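PDB 1ODF: probable ATP-dependent kinase TDA10 from Saccharomyces cerevisiae, which is probably an ATP-dependent kinase of still unknown specificity that closely resembles E. coli pantothenate kinase in structure. Local coordinates for residues Gln40-Ser45 with Ile207-Asp212. Residues are numbered along the deposited sequence; the frame is centred on the assembly and turned at random.
With SO4 (sulfate ion), chain B.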
# COMPACT_ATOMS: atom_id res chain seq x y z
N GLN A 40 2.19 3.92 7.99
CA GLN A 40 3.61 4.13 7.75
C GLN A 40 4.35 3.87 9.07
O GLN A 40 3.95 4.38 10.12
CB GLN A 40 3.84 5.56 7.29
CG GLN A 40 3.17 5.86 5.96
CD GLN A 40 2.73 7.31 5.85
OE1 GLN A 40 1.82 7.75 6.57
NE2 GLN A 40 3.38 8.07 4.96
N GLY A 41 5.40 3.07 9.02
CA GLY A 41 6.15 2.75 10.22
C GLY A 41 5.72 1.45 10.89
O GLY A 41 6.37 0.98 11.83
N SER A 42 4.64 0.85 10.41
CA SER A 42 4.15 -0.39 11.00
C SER A 42 5.05 -1.58 10.69
O SER A 42 5.00 -2.60 11.39
CB SER A 42 2.73 -0.68 10.52
OG SER A 42 2.70 -0.91 9.12
N GLY A 43 5.86 -1.46 9.64
CA GLY A 43 6.74 -2.55 9.27
C GLY A 43 6.16 -3.45 8.18
O GLY A 43 6.77 -4.45 7.79
N LYS A 44 4.98 -3.09 7.69
CA LYS A 44 4.29 -3.85 6.65
C LYS A 44 5.15 -4.02 5.39
O LYS A 44 5.08 -5.06 4.71
CB LYS A 44 2.95 -3.18 6.30
CG LYS A 44 3.04 -1.69 5.96
CD LYS A 44 2.82 -1.41 4.48
CE LYS A 44 3.36 -0.04 4.10
NZ LYS A 44 2.90 1.02 5.04
N SER A 45 5.96 -3.02 5.08
CA SER A 45 6.82 -3.09 3.91
C SER A 45 7.83 -4.22 4.04
O SER A 45 7.99 -5.03 3.12
CB SER A 45 7.56 -1.78 3.71
OG SER A 45 6.65 -0.74 3.43
N ILE A 207 -3.58 -8.78 4.14
CA ILE A 207 -2.83 -8.73 5.39
C ILE A 207 -2.98 -7.30 5.88
O ILE A 207 -2.47 -6.36 5.27
CB ILE A 207 -1.32 -8.99 5.17
CG1 ILE A 207 -1.10 -10.20 4.26
CG2 ILE A 207 -0.64 -9.14 6.55
CD1 ILE A 207 -1.55 -11.51 4.84
N VAL A 208 -3.69 -7.14 6.99
CA VAL A 208 -3.93 -5.82 7.54
C VAL A 208 -3.26 -5.61 8.88
O VAL A 208 -3.40 -6.42 9.80
CB VAL A 208 -5.45 -5.56 7.69
CG1 VAL A 208 -5.69 -4.21 8.39
CG2 VAL A 208 -6.12 -5.57 6.32
N PHE A 209 -2.53 -4.50 8.97
CA PHE A 209 -1.83 -4.11 10.18
C PHE A 209 -2.54 -2.89 10.76
O PHE A 209 -2.71 -1.89 10.05
CB PHE A 209 -0.38 -3.68 9.87
CG PHE A 209 0.60 -4.81 9.69
CD1 PHE A 209 0.23 -6.02 9.13
CD2 PHE A 209 1.94 -4.63 10.06
CE1 PHE A 209 1.16 -7.04 8.93
CE2 PHE A 209 2.88 -5.64 9.87
CZ PHE A 209 2.49 -6.85 9.31
N THR A 210 -2.97 -2.98 12.01
CA THR A 210 -3.56 -1.83 12.66
C THR A 210 -2.85 -1.69 14.01
O THR A 210 -2.09 -2.57 14.41
CB THR A 210 -5.09 -1.97 12.85
OG1 THR A 210 -5.64 -0.67 13.12
CG2 THR A 210 -5.42 -2.91 14.00
N THR A 211 -3.06 -0.58 14.70
CA THR A 211 -2.40 -0.37 15.98
C THR A 211 -3.37 0.15 17.04
O THR A 211 -4.50 0.52 16.70
CB THR A 211 -1.21 0.62 15.81
OG1 THR A 211 -0.49 0.73 17.04
CG2 THR A 211 -1.70 1.98 15.36
N ASP A 212 -2.96 0.15 18.30
CA ASP A 212 -3.81 0.62 19.40
C ASP A 212 -3.97 2.14 19.42
O ASP A 212 -4.97 2.66 19.92
CB ASP A 212 -3.24 0.16 20.75
CG ASP A 212 -1.76 0.48 20.89
OD1 ASP A 212 -1.37 1.62 20.60
OD2 ASP A 212 -0.99 -0.42 21.30
S SO4 B . 6.80 0.62 6.83
O1 SO4 B . 7.09 0.53 8.27
O2 SO4 B . 6.22 1.94 6.52
O3 SO4 B . 8.05 0.45 6.08
O4 SO4 B . 5.85 -0.45 6.45
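Phe209 meets the predicted P-loop (Walker A) of this kinase through its ring, a worked example of a strand residue packing against the outer side of a phosphate-binding turn. Strand 204-211 runs beside strand 32-37, which leads into the loop, and Phe209 pairs by backbone with Ser37 there. Its side chain turns toward Gln40-Ser45. Lys44 CB lies over one face near the rim, 4.2 Å from Phe209 CD2, and Lys44 CA comes within 3.9 Å of Phe209 CE2. Ser42 O sits at the edge, in the ring plane, 3.9 Å from Phe209 CD2. With CG between its backbone N and carbonyl carbon (chi1 52°), Lys44 leaves the ring and bends round the sulfate, NZ bonding to Gly38 O. Replacing Lys44 by an alanine is likely to leave Gly38 O without its NZ donor and the sulfate without the nearby ammonium. Ser42 OG bonds to Pro39 O and accepts a weak hydrogen bond from the backbone N-H of Lys44. Gly41 N donates to sulfate O2 at 2.9 Å. Gly43 N reaches sulfate O1 at 2.7 Å, and Ser45 N bonds to sulfate O4. The chemistry is thus divided: ring packing without a hydrogen bond across it backs the loop, while its amides converge on an anion that probably marks an ATP phosphate position.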